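Local coordinates for protein beta-phosphoglucomutase (Bacteroides vulgatus, PDB 3DV9) that probably interconverts beta-glucose 1-phosphate and glucose 6-phosphate, as a magnesium-binding phosphomutase of the haloacid dehalogenase superfamily, at residues A[21-26]-A[123-128]; A[43-48]-A[92-97]; A[63-68]-A[188-193]. All coordinates share one frame; numbering follows the deposited sequence.

Contact 1 (A[21-26]-A[123-128]); sequences IDLKAV and EGLTPM
L23 and L125 meet with their side chains crossed at about a right angle, CD2 of L23 lying 3.8 Å from CD1 of L125. The other methyl of L125, CD2, packs against the L23 carbonyl, 3.2 Å from L23 O, and also touches the L23 side chain. In L125, chi1 (-56°) sets CG beside the backbone N, and chi2 near 169° then turns the two methyls toward residues 23 and 24. V26 CG2 lies more loosely against L125 CD1, and W237 of helix 230-244 touches L23, V26 and L125 together. Were L125 cut back to an alanine, L23 would probably lose the methyls it crosses and a gap would be likely to open next to W237. Beyond the leucines the chains become neighbouring parallel strands, 25-29 and 126-130, in the central sheet of the Rossmann-like HAD core. T126 N donates to K24 O (2.9 Å), V26 N to T126 O, and M128 N to V26 O. A25 and T126 send their CB atoms to one face of the sheet, V26 and P127 to the other. At the strand entrance a water lies 2.6 Å from T126 OG1 and also donates to K24 O. G124, just past helix 113-122, closes that helix with a Schellman motif.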
ATOM      1  N   ILE A  21      12.651  16.936  -5.423  1.00 23.04           N
ATOM      2  CA  ILE A  21      12.258  15.581  -5.792  1.00 23.18           C
ATOM      3  C   ILE A  21      12.494  15.494  -7.294  1.00 23.48           C
ATOM      4  O   ILE A  21      11.978  16.295  -8.056  1.00 24.39           O
ATOM      5  CB  ILE A  21      10.759  15.262  -5.423  1.00 22.86           C
ATOM      6  CG1 ILE A  21      10.629  14.999  -3.898  1.00 23.06           C
ATOM      7  CG2 ILE A  21      10.212  14.041  -6.245  1.00 22.81           C
ATOM      8  CD1 ILE A  21       9.220  15.069  -3.350  1.00 21.74           C
ATOM      9  N   ASP A  22      13.291  14.511  -7.694  1.00 23.45           N
ATOM     10  CA  ASP A  22      13.614  14.287  -9.100  1.00 23.72           C
ATOM     11  C   ASP A  22      12.884  12.997  -9.524  1.00 22.25           C
ATOM     12  O   ASP A  22      13.405  11.890  -9.440  1.00 21.86           O
ATOM     13  CB  ASP A  22      15.138  14.199  -9.244  1.00 22.73           C
ATOM     14  CG  ASP A  22      15.590  13.911 -10.665  1.00 25.10           C
ATOM     15  OD1 ASP A  22      14.808  14.121 -11.614  1.00 26.55           O
ATOM     16  OD2 ASP A  22      16.760  13.479 -10.827  1.00 25.33           O
ATOM     17  N   LEU A  23      11.631  13.168  -9.908  1.00 21.77           N
ATOM     18  CA  LEU A  23      10.721  12.050  -9.989  1.00 21.58           C
ATOM     19  C   LEU A  23      11.095  11.036 -11.077  1.00 20.91           C
ATOM     20  O   LEU A  23      11.204  11.399 -12.265  1.00 21.02           O
ATOM     21  CB  LEU A  23       9.296  12.552 -10.202  1.00 21.98           C
ATOM     22  CG  LEU A  23       8.227  11.454 -10.149  1.00 23.31           C
ATOM     23  CD1 LEU A  23       8.203  10.751  -8.817  1.00 25.59           C
ATOM     24  CD2 LEU A  23       6.829  12.035 -10.395  1.00 23.56           C
ATOM     25  N   LYS A  24      11.300   9.775 -10.661  1.00 19.36           N
ATOM     26  CA  LYS A  24      11.602   8.699 -11.600  0.50 19.03           C
ATOM     27  C   LYS A  24      10.663   7.512 -11.445  1.00 18.84           C
ATOM     28  O   LYS A  24      10.518   6.712 -12.362  1.00 18.32           O
ATOM     29  CB  LYS A  24      13.054   8.238 -11.432  0.50 19.52           C
ATOM     30  CG  LYS A  24      14.043   9.377 -11.567  0.50 20.19           C
ATOM     31  CD  LYS A  24      15.459   8.868 -11.681  0.50 21.76           C
ATOM     32  CE  LYS A  24      16.460  10.041 -11.675  0.50 23.03           C
ATOM     33  NZ  LYS A  24      16.541  10.781 -12.968  0.50 22.69           N
ATOM     34  N   ALA A  25      10.085   7.369 -10.264  1.00 18.14           N
ATOM     35  CA  ALA A  25       9.337   6.154  -9.949  1.00 18.23           C
ATOM     36  C   ALA A  25       8.114   6.472  -9.093  1.00 18.48           C
ATOM     37  O   ALA A  25       8.127   7.401  -8.277  1.00 19.14           O
ATOM     38  CB  ALA A  25      10.273   5.152  -9.161  1.00 18.51           C
ATOM     39  N   VAL A  26       7.081   5.648  -9.240  1.00 18.02           N
ATOM     40  CA  VAL A  26       5.863   5.777  -8.419  1.00 17.68           C
ATOM     41  C   VAL A  26       5.541   4.377  -7.907  1.00 18.33           C
ATOM     42  O   VAL A  26       5.288   3.452  -8.690  1.00 17.90           O
ATOM     43  CB  VAL A  26       4.642   6.412  -9.172  1.00 17.73           C
ATOM     44  CG1 VAL A  26       3.460   6.680  -8.167  1.00 17.84           C
ATOM     45  CG2 VAL A  26       5.029   7.725  -9.879  1.00 18.06           C
ATOM     46  N   GLU A 123       4.937   9.158 -19.302  1.00 20.75           N
ATOM     47  CA  GLU A 123       5.872  10.204 -18.912  0.50 21.85           C
ATOM     48  C   GLU A 123       7.279   9.664 -18.743  1.00 21.58           C
ATOM     49  O   GLU A 123       8.202  10.420 -18.433  1.00 23.76           O
ATOM     50  CB  GLU A 123       5.408  10.866 -17.609  0.50 22.41           C
ATOM     51  CG  GLU A 123       4.232  11.799 -17.785  0.50 24.83           C
ATOM     52  CD  GLU A 123       4.575  13.037 -18.607  0.50 27.29           C
ATOM     53  OE1 GLU A 123       5.676  13.597 -18.440  0.50 29.34           O
ATOM     54  OE2 GLU A 123       3.732  13.450 -19.427  0.50 30.82           O
ATOM     55  N   GLY A 124       7.460   8.353 -18.942  1.00 20.84           N
ATOM     56  CA  GLY A 124       8.779   7.767 -18.813  1.00 21.21           C
ATOM     57  C   GLY A 124       9.133   7.367 -17.406  1.00 19.86           C
ATOM     58  O   GLY A 124      10.288   7.033 -17.130  1.00 21.46           O
ATOM     59  N   LEU A 125       8.153   7.456 -16.503  1.00 19.80           N
ATOM     60  CA  LEU A 125       8.319   7.035 -15.108  1.00 20.67           C
ATOM     61  C   LEU A 125       8.129   5.526 -14.924  1.00 21.35           C
ATOM     62  O   LEU A 125       7.458   4.859 -15.723  1.00 21.27           O
ATOM     63  CB  LEU A 125       7.353   7.804 -14.188  1.00 20.15           C
ATOM     64  CG  LEU A 125       7.438   9.348 -14.239  1.00 22.63           C
ATOM     65  CD1 LEU A 125       6.285  10.015 -13.509  1.00 23.38           C
ATOM     66  CD2 LEU A 125       8.750   9.812 -13.659  1.00 23.22           C
ATOM     67  N   THR A 126       8.711   4.995 -13.843  1.00 19.15           N
ATOM     68  CA  THR A 126       8.649   3.569 -13.560  1.00 18.69           C
ATOM     69  C   THR A 126       7.627   3.236 -12.490  1.00 19.22           C
ATOM     70  O   THR A 126       7.845   3.551 -11.320  1.00 17.30           O
ATOM     71  CB  THR A 126      10.022   3.082 -13.084  1.00 18.40           C
ATOM     72  OG1 THR A 126      10.973   3.353 -14.116  1.00 18.95           O
ATOM     73  CG2 THR A 126       9.968   1.572 -12.706  1.00 17.79           C
ATOM     74  N   PRO A 127       6.484   2.628 -12.884  1.00 20.36           N
ATOM     75  CA  PRO A 127       5.546   2.239 -11.854  1.00 19.88           C
ATOM     76  C   PRO A 127       6.054   0.948 -11.183  1.00 19.21           C
ATOM     77  O   PRO A 127       6.651   0.097 -11.851  1.00 19.09           O
ATOM     78  CB  PRO A 127       4.247   1.979 -12.646  1.00 21.22           C
ATOM     79  CG  PRO A 127       4.499   2.457 -14.056  1.00 21.71           C
ATOM     80  CD  PRO A 127       5.972   2.317 -14.234  1.00 20.80           C
HETATM   81  N   MSE A 128       5.837   0.826  -9.876  1.00 19.01           N
HETATM   82  CA  MSE A 128       6.184  -0.411  -9.159  1.00 18.73           C
HETATM   83  C   MSE A 128       5.004  -0.766  -8.274  1.00 19.51           C
HETATM   84  O   MSE A 128       4.237   0.119  -7.872  1.00 19.62           O
HETATM   85  CB  MSE A 128       7.461  -0.241  -8.300  1.00 19.50           C
HETATM   86  CG  MSE A 128       8.678   0.292  -9.091  1.00 18.54           C
HETATM   87 SE   MSE A 128      10.294   0.278  -7.978  0.70 19.08          SE
HETATM   88  CE  MSE A 128      10.393  -1.649  -7.669  1.00 18.74           C
TER
HETATM   89  O   HOH W   1      11.997   5.755 -14.486  1.00 28.35           O

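Contact 2 (A[43-48]-A[92-97]); sequences ESWHKI and AIYQAK
The indole of W45 carries the aliphatic chain of K97 over one face: K97 CD sits 3.7 Å from the centroid of the five-membered ring in a CH-pi contact, 23° off the ring normal. With CG anti to the backbone N (chi1 -176°), the bend of the lysine at chi2 lays CG and CD along the indole, and further bends turn its end. Packing is equally close around I48. Its CG2 reaches A96 CB at 3.7 Å and I93 CG2 at 4.1 Å, while CG1 rests 3.6 Å from K97 CA. I93 CG2 also meets W45 CZ3 (4.0 Å), the two side chains crossing almost perpendicularly.

The periphery is looser. Y94 CD1, at the ring edge, lies 4.4 Å from W45 CZ2, and S44 brings only CB near K97 O, its OG being bonded to N40 O. On the solvent side K47 extends past segment 92-97 to a salt bridge with E100. No hydrogen bond joins the two segments, whose axes approach to 9.6 Å with 131° between their N-to-C directions; they pack by van der Waals contact. Such packing, with I73 of helix 69-81 against W45 and I93, is typical of the helical cap domain of beta-phosphoglucomutase-like HAD proteins.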
ATOM      1  N   GLU A  43     -13.513  -9.132   5.249  1.00 24.42           N
ATOM      2  CA  GLU A  43     -14.502 -10.177   5.529  1.00 26.09           C
ATOM      3  C   GLU A  43     -13.863 -11.567   5.685  1.00 25.59           C
ATOM      4  O   GLU A  43     -14.213 -12.284   6.632  1.00 24.91           O
ATOM      5  CB  GLU A  43     -15.603 -10.181   4.459  1.00 26.79           C
ATOM      6  CG  GLU A  43     -16.736 -11.218   4.700  1.00 29.94           C
ATOM      7  CD  GLU A  43     -17.499 -10.973   5.992  1.00 36.33           C
ATOM      8  OE1 GLU A  43     -17.295  -9.925   6.625  1.00 42.46           O
ATOM      9  OE2 GLU A  43     -18.321 -11.817   6.385  1.00 39.27           O
ATOM     10  N   SER A  44     -12.938 -11.929   4.789  1.00 24.16           N
ATOM     11  CA  SER A  44     -12.225 -13.218   4.864  1.00 25.35           C
ATOM     12  C   SER A  44     -11.417 -13.346   6.136  1.00 25.15           C
ATOM     13  O   SER A  44     -11.433 -14.398   6.795  1.00 24.83           O
ATOM     14  CB  SER A  44     -11.304 -13.428   3.663  1.00 25.06           C
ATOM     15  OG  SER A  44     -12.065 -13.441   2.473  1.00 28.57           O
ATOM     16  N   TRP A  45     -10.695 -12.290   6.492  1.00 24.05           N
ATOM     17  CA  TRP A  45      -9.914 -12.334   7.724  1.00 23.32           C
ATOM     18  C   TRP A  45     -10.867 -12.487   8.907  1.00 22.19           C
ATOM     19  O   TRP A  45     -10.624 -13.312   9.797  1.00 22.25           O
ATOM     20  CB  TRP A  45      -9.095 -11.073   7.928  1.00 22.96           C
ATOM     21  CG  TRP A  45      -7.733 -11.158   7.381  1.00 23.65           C
ATOM     22  CD1 TRP A  45      -7.232 -10.471   6.294  1.00 23.82           C
ATOM     23  CD2 TRP A  45      -6.664 -11.979   7.862  1.00 25.14           C
ATOM     24  NE1 TRP A  45      -5.915 -10.799   6.096  1.00 23.91           N
ATOM     25  CE2 TRP A  45      -5.540 -11.722   7.044  1.00 25.57           C
ATOM     26  CE3 TRP A  45      -6.543 -12.899   8.919  1.00 23.65           C
ATOM     27  CZ2 TRP A  45      -4.305 -12.370   7.239  1.00 25.17           C
ATOM     28  CZ3 TRP A  45      -5.321 -13.517   9.125  1.00 24.86           C
ATOM     29  CH2 TRP A  45      -4.221 -13.264   8.281  1.00 25.03           C
ATOM     30  N   HIS A  46     -11.938 -11.690   8.917  1.00 22.91           N
ATOM     31  CA  HIS A  46     -12.872 -11.694  10.041  1.00 23.70           C
ATOM     32  C   HIS A  46     -13.481 -13.095  10.250  1.00 23.99           C
ATOM     33  O   HIS A  46     -13.511 -13.638  11.382  1.00 23.87           O
ATOM     34  CB  HIS A  46     -13.995 -10.685   9.814  1.00 23.94           C
ATOM     35  CG  HIS A  46     -15.128 -10.878  10.763  1.00 26.82           C
ATOM     36  ND1 HIS A  46     -15.005 -10.647  12.115  1.00 28.55           N
ATOM     37  CD2 HIS A  46     -16.383 -11.336  10.568  1.00 29.90           C
ATOM     38  CE1 HIS A  46     -16.149 -10.932  12.709  1.00 31.25           C
ATOM     39  NE2 HIS A  46     -16.993 -11.371  11.796  1.00 32.39           N
ATOM     40  N   LYS A  47     -13.960 -13.667   9.151  1.00 24.60           N
ATOM     41  CA  LYS A  47     -14.640 -14.953   9.161  1.00 25.83           C
ATOM     42  C   LYS A  47     -13.708 -16.115   9.514  1.00 25.78           C
ATOM     43  O   LYS A  47     -14.091 -16.992  10.294  1.00 25.13           O
ATOM     44  CB  LYS A  47     -15.298 -15.174   7.800  1.00 27.43           C
ATOM     45  CG  LYS A  47     -16.054 -16.487   7.628  1.00 30.05           C
ATOM     46  CD  LYS A  47     -16.660 -16.536   6.234  1.00 35.07           C
ATOM     47  CE  LYS A  47     -17.176 -17.909   5.905  1.00 38.41           C
ATOM     48  NZ  LYS A  47     -18.182 -17.790   4.816  1.00 39.56           N
ATOM     49  N   ILE A  48     -12.495 -16.118   8.943  1.00 23.92           N
ATOM     50  CA  ILE A  48     -11.537 -17.182   9.195  1.00 22.98           C
ATOM     51  C   ILE A  48     -10.992 -17.130  10.635  1.00 22.38           C
ATOM     52  O   ILE A  48     -10.844 -18.147  11.295  1.00 21.41           O
ATOM     53  CB  ILE A  48     -10.399 -17.156   8.148  1.00 23.51           C
ATOM     54  CG1 ILE A  48     -10.942 -17.546   6.776  1.00 24.36           C
ATOM     55  CG2 ILE A  48      -9.209 -18.048   8.582  1.00 23.16           C
ATOM     56  CD1 ILE A  48     -12.006 -18.648   6.830  1.00 27.59           C
ATOM     57  N   ALA A  92      -2.166 -22.733   9.145  1.00 30.28           N
ATOM     58  CA  ALA A  92      -3.561 -23.158   9.000  1.00 30.16           C
ATOM     59  C   ALA A  92      -4.495 -21.968   8.766  1.00 29.83           C
ATOM     60  O   ALA A  92      -5.382 -22.011   7.905  1.00 29.48           O
ATOM     61  CB  ALA A  92      -4.000 -23.934  10.232  1.00 29.46           C
ATOM     62  N   ILE A  93      -4.284 -20.908   9.542  1.00 29.41           N
ATOM     63  CA  ILE A  93      -5.104 -19.712   9.439  1.00 30.18           C
ATOM     64  C   ILE A  93      -4.848 -19.053   8.083  1.00 30.15           C
ATOM     65  O   ILE A  93      -5.793 -18.775   7.347  1.00 30.33           O
ATOM     66  CB  ILE A  93      -4.850 -18.753  10.605  1.00 29.63           C
ATOM     67  CG1 ILE A  93      -5.322 -19.407  11.918  1.00 30.22           C
ATOM     68  CG2 ILE A  93      -5.532 -17.368  10.339  1.00 28.92           C
ATOM     69  CD1 ILE A  93      -4.806 -18.700  13.221  1.00 31.60           C
ATOM     70  N   TYR A  94      -3.583 -18.845   7.721  1.00 32.06           N
ATOM     71  CA  TYR A  94      -3.328 -18.223   6.422  1.00 34.44           C
ATOM     72  C   TYR A  94      -3.927 -19.034   5.259  1.00 35.36           C
ATOM     73  O   TYR A  94      -4.534 -18.450   4.338  1.00 35.92           O
ATOM     74  CB  TYR A  94      -1.845 -17.901   6.178  1.00 36.13           C
ATOM     75  CG  TYR A  94      -1.677 -16.914   5.029  1.00 39.13           C
ATOM     76  CD1 TYR A  94      -2.236 -15.614   5.097  1.00 40.09           C
ATOM     77  CD2 TYR A  94      -0.999 -17.275   3.855  1.00 40.48           C
ATOM     78  CE1 TYR A  94      -2.108 -14.709   4.039  1.00 41.84           C
ATOM     79  CE2 TYR A  94      -0.867 -16.360   2.779  1.00 41.42           C
ATOM     80  CZ  TYR A  94      -1.425 -15.081   2.883  1.00 40.50           C
ATOM     81  OH  TYR A  94      -1.291 -14.169   1.839  1.00 42.94           O
ATOM     82  N   GLN A  95      -3.795 -20.369   5.310  1.00 35.36           N
ATOM     83  CA  GLN A  95      -4.341 -21.231   4.258  0.50 35.82           C
ATOM     84  C   GLN A  95      -5.859 -21.076   4.155  1.00 35.58           C
ATOM     85  O   GLN A  95      -6.409 -20.929   3.056  1.00 35.82           O
ATOM     86  CB  GLN A  95      -3.955 -22.703   4.481  0.50 35.38           C
ATOM     87  CG  GLN A  95      -2.531 -23.056   4.046  0.50 36.41           C
ATOM     88  CD  GLN A  95      -2.252 -24.564   4.014  0.50 36.64           C
ATOM     89  OE1 GLN A  95      -3.153 -25.386   4.222  0.50 38.73           O
ATOM     90  NE2 GLN A  95      -0.992 -24.930   3.761  0.50 36.20           N
ATOM     91  N   ALA A  96      -6.536 -21.105   5.301  1.00 35.19           N
ATOM     92  CA  ALA A  96      -7.988 -20.972   5.310  1.00 34.93           C
ATOM     93  C   ALA A  96      -8.424 -19.607   4.764  1.00 35.34           C
ATOM     94  O   ALA A  96      -9.422 -19.508   4.047  1.00 35.15           O
ATOM     95  CB  ALA A  96      -8.561 -21.218   6.717  1.00 35.42           C
ATOM     96  N   LYS A  97      -7.661 -18.572   5.099  1.00 34.44           N
ATOM     97  CA  LYS A  97      -7.970 -17.216   4.687  1.00 36.24           C
ATOM     98  C   LYS A  97      -7.805 -17.054   3.172  1.00 36.59           C
ATOM     99  O   LYS A  97      -8.628 -16.398   2.513  1.00 37.36           O
ATOM    100  CB  LYS A  97      -7.081 -16.225   5.438  1.00 35.51           C
ATOM    101  CG  LYS A  97      -7.413 -14.731   5.136  1.00 35.79           C
ATOM    102  CD  LYS A  97      -6.201 -14.048   4.588  1.00 38.87           C
ATOM    103  CE  LYS A  97      -6.240 -13.946   3.070  1.00 40.91           C
ATOM    104  NZ  LYS A  97      -6.711 -12.609   2.537  1.00 37.73           N
TER

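Contact 3 (A[63-68]-A[188-193]); sequences MHEGRT and IENAPL. With MG (magnesium ion), chain B.
The carboxylate of E65 and the side-chain amide of N190 meet with their planes 59° apart, and the guanidinium of R67 receives L193 CD1 over one face, 3.6 Å from NE. At the edge of that guanidinium lies H64, whose ND1 accepts a hydrogen bond from R67 NE, close to the guanidinium plane. E65 OE2 binds the magnesium ion at 2.1 Å and, on its syn side, accepts a bond from N190 ND2 at 2.8 Å. The amide oxygen N190 OD1 binds the same ion at 2.3 Å, so the metal and the N-H together fix how the amide is turned. E65 gets there as an extended chain, CG anti to the backbone N (chi1 180°), passing over A191 CB, 3.6 Å from E65 CD. A water bridges the two segments, donating to M63 O and E65 O and accepting from L193 N. A second water, itself a magnesium ligand, donates to E189 OE1. D29 and D31 complete the protein ligands; like N190 they stand at or just past C-terminal strand ends, while E65 reaches in from the loop after helix 58-63, placing this HAD magnesium site between core and helical part.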
HETATM    1  N   MSE A  63      -7.642  -1.745   9.972  1.00 18.62           N
HETATM    2  CA  MSE A  63      -6.545  -1.128  10.726  1.00 18.28           C
HETATM    3  C   MSE A  63      -5.215  -1.852  10.508  1.00 19.18           C
HETATM    4  O   MSE A  63      -4.170  -1.181  10.399  1.00 21.01           O
HETATM    5  CB  MSE A  63      -6.891  -1.057  12.213  1.00 16.20           C
HETATM    6  CG  MSE A  63      -8.016  -0.022  12.480  1.00 17.67           C
HETATM    7 SE   MSE A  63      -7.469   1.794  12.133  0.70 22.40          SE
HETATM    8  CE  MSE A  63      -5.873   1.887  13.244  1.00 24.15           C
ATOM      9  N   HIS A  64      -5.278  -3.184  10.397  1.00 20.16           N
ATOM     10  CA  HIS A  64      -4.103  -4.049  10.152  1.00 21.14           C
ATOM     11  C   HIS A  64      -3.749  -4.246   8.658  1.00 22.14           C
ATOM     12  O   HIS A  64      -2.814  -4.991   8.333  1.00 23.43           O
ATOM     13  CB  HIS A  64      -4.239  -5.412  10.850  1.00 21.60           C
ATOM     14  CG  HIS A  64      -4.288  -5.313  12.342  1.00 26.33           C
ATOM     15  ND1 HIS A  64      -3.313  -4.673  13.075  1.00 29.13           N
ATOM     16  CD2 HIS A  64      -5.208  -5.747  13.237  1.00 28.40           C
ATOM     17  CE1 HIS A  64      -3.638  -4.705  14.355  1.00 31.15           C
ATOM     18  NE2 HIS A  64      -4.773  -5.371  14.481  1.00 31.11           N
ATOM     19  N   GLU A  65      -4.452  -3.540   7.760  1.00 21.07           N
ATOM     20  CA  GLU A  65      -4.154  -3.608   6.326  1.00 22.25           C
ATOM     21  C   GLU A  65      -2.656  -3.399   6.055  1.00 23.32           C
ATOM     22  O   GLU A  65      -2.074  -2.419   6.490  1.00 23.30           O
ATOM     23  CB  GLU A  65      -4.974  -2.570   5.547  1.00 21.25           C
ATOM     24  CG  GLU A  65      -4.683  -2.617   4.056  1.00 21.31           C
ATOM     25  CD  GLU A  65      -5.625  -1.734   3.248  1.00 21.91           C
ATOM     26  OE1 GLU A  65      -6.676  -1.285   3.772  1.00 20.58           O
ATOM     27  OE2 GLU A  65      -5.269  -1.497   2.101  1.00 21.28           O
ATOM     28  N   GLY A  66      -2.037  -4.333   5.321  1.00 24.97           N
ATOM     29  CA  GLY A  66      -0.610  -4.297   5.058  1.00 26.54           C
ATOM     30  C   GLY A  66       0.281  -5.136   5.951  1.00 27.30           C
ATOM     31  O   GLY A  66       1.421  -5.444   5.591  1.00 28.43           O
ATOM     32  N   ARG A  67      -0.208  -5.478   7.132  1.00 27.90           N
ATOM     33  CA  ARG A  67       0.587  -6.193   8.137  1.00 28.30           C
ATOM     34  C   ARG A  67       0.721  -7.657   7.679  1.00 29.15           C
ATOM     35  O   ARG A  67      -0.217  -8.203   7.092  1.00 29.55           O
ATOM     36  CB  ARG A  67      -0.191  -6.120   9.454  1.00 28.94           C
ATOM     37  CG  ARG A  67       0.608  -6.329  10.695  1.00 31.48           C
ATOM     38  CD  ARG A  67      -0.293  -6.237  11.907  1.00 29.05           C
ATOM     39  NE  ARG A  67      -0.326  -4.912  12.539  1.00 29.28           N
ATOM     40  CZ  ARG A  67       0.742  -4.283  13.029  1.00 30.10           C
ATOM     41  NH1 ARG A  67       1.948  -4.825  12.933  1.00 33.64           N
ATOM     42  NH2 ARG A  67       0.611  -3.098  13.598  1.00 31.04           N
ATOM     43  N   THR A  68       1.843  -8.315   7.963  1.00 29.21           N
ATOM     44  CA  THR A  68       1.922  -9.747   7.668  1.00 30.60           C
ATOM     45  C   THR A  68       0.834 -10.505   8.430  1.00 30.53           C
ATOM     46  O   THR A  68       0.482 -10.146   9.571  1.00 30.94           O
ATOM     47  CB  THR A  68       3.294 -10.363   8.030  1.00 29.80           C
ATOM     48  OG1 THR A  68       3.379 -10.542   9.456  1.00 31.78           O
ATOM     49  CG2 THR A  68       4.425  -9.481   7.529  1.00 30.99           C
ATOM     50  N   ILE A 188       2.269   5.597  -3.012  1.00 15.89           N
ATOM     51  CA  ILE A 188       0.782   5.774  -3.071  1.00 17.25           C
ATOM     52  C   ILE A 188       0.162   4.696  -2.189  1.00 17.21           C
ATOM     53  O   ILE A 188       0.178   3.508  -2.529  1.00 17.19           O
ATOM     54  CB  ILE A 188       0.260   5.666  -4.514  1.00 16.68           C
ATOM     55  CG1 ILE A 188       1.101   6.507  -5.492  1.00 18.97           C
ATOM     56  CG2 ILE A 188      -1.246   6.052  -4.554  1.00 16.68           C
ATOM     57  CD1 ILE A 188       1.138   8.008  -5.101  1.00 17.10           C
ATOM     58  N   GLU A 189      -0.404   5.132  -1.057  1.00 17.10           N
ATOM     59  CA  GLU A 189      -0.883   4.234  -0.009  1.00 17.05           C
ATOM     60  C   GLU A 189      -2.321   4.556   0.409  1.00 17.19           C
ATOM     61  O   GLU A 189      -2.747   5.725   0.319  1.00 18.05           O
ATOM     62  CB  GLU A 189       0.063   4.307   1.195  1.00 18.96           C
ATOM     63  CG  GLU A 189       1.100   3.194   1.103  1.00 18.12           C
ATOM     64  CD  GLU A 189       0.517   1.783   1.500  1.00 21.01           C
ATOM     65  OE1 GLU A 189      -0.725   1.643   1.734  1.00 19.57           O
ATOM     66  OE2 GLU A 189       1.306   0.806   1.560  1.00 22.51           O
ATOM     67  N   ASN A 190      -3.030   3.552   0.951  1.00 17.41           N
ATOM     68  CA  ASN A 190      -4.426   3.809   1.395  1.00 17.08           C
ATOM     69  C   ASN A 190      -4.671   3.417   2.856  1.00 17.89           C
ATOM     70  O   ASN A 190      -5.785   3.600   3.335  1.00 18.43           O
ATOM     71  CB  ASN A 190      -5.426   3.035   0.519  1.00 16.89           C
ATOM     72  CG  ASN A 190      -5.307   1.529   0.727  1.00 18.85           C
ATOM     73  OD1 ASN A 190      -4.207   0.989   0.709  1.00 20.57           O
ATOM     74  ND2 ASN A 190      -6.404   0.878   1.025  1.00 20.35           N
ATOM     75  N   ALA A 191      -3.653   2.881   3.539  1.00 18.77           N
ATOM     76  CA  ALA A 191      -3.855   2.354   4.896  1.00 18.95           C
ATOM     77  C   ALA A 191      -2.846   2.965   5.879  1.00 18.11           C
ATOM     78  O   ALA A 191      -1.759   3.318   5.476  1.00 19.11           O
ATOM     79  CB  ALA A 191      -3.703   0.861   4.889  1.00 19.29           C
ATOM     80  N   PRO A 192      -3.225   3.079   7.162  1.00 19.20           N
ATOM     81  CA  PRO A 192      -2.332   3.758   8.089  1.00 18.83           C
ATOM     82  C   PRO A 192      -0.978   3.052   8.183  1.00 18.64           C
ATOM     83  O   PRO A 192       0.043   3.713   8.235  1.00 19.30           O
ATOM     84  CB  PRO A 192      -3.067   3.673   9.448  1.00 19.35           C
ATOM     85  CG  PRO A 192      -4.099   2.643   9.272  1.00 21.25           C
ATOM     86  CD  PRO A 192      -4.491   2.700   7.807  1.00 19.39           C
ATOM     87  N   LEU A 193      -0.946   1.725   8.253  1.00 19.50           N
ATOM     88  CA  LEU A 193       0.371   1.053   8.424  1.00 19.40           C
ATOM     89  C   LEU A 193       1.241   1.159   7.160  1.00 19.76           C
ATOM     90  O   LEU A 193       2.471   1.230   7.250  1.00 19.55           O
ATOM     91  CB  LEU A 193       0.204  -0.418   8.788  1.00 20.61           C
ATOM     92  CG  LEU A 193      -0.476  -0.686  10.138  1.00 21.57           C
ATOM     93  CD1 LEU A 193      -0.740  -2.166  10.280  1.00 22.79           C
ATOM     94  CD2 LEU A 193       0.341  -0.155  11.295  1.00 23.39           C
TER
HETATM   95 MG    MG B 301      -3.599  -1.202   0.900  1.00 15.35          MG
HETATM   96  O   HOH W   2      -3.068  -0.243   8.053  1.00 18.80           O
HETATM   97  O   HOH W   3      -1.908  -0.543   2.469  1.00 20.62           O
HETATM   98  O   HOH W   4      -2.518  -2.911   1.484  0.40 22.55           O

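In the fold
Contacts 1 and 3 share the central sheet, where strands 25-29 and 185-189 are neighbours: V26 CG1 touches I188 CG1 at 3.6 Å, although the two centres lie 22 Å apart. Strand 25-29 then runs on to D29, a magnesium ligand, so contact 1 sits at the start of the strand whose far end reaches the metal site of contact 3; the V26 side chain is about 14 Å from the ion. Contact 2, its centre 36 Å from that of contact 1, lies in the helical part, as does 63-68, between helices 58-63 and 69-81; nearest atoms of contacts 2 and 3 are about 6 Å apart, without touching. The W45 side chain is about 11 Å from the magnesium.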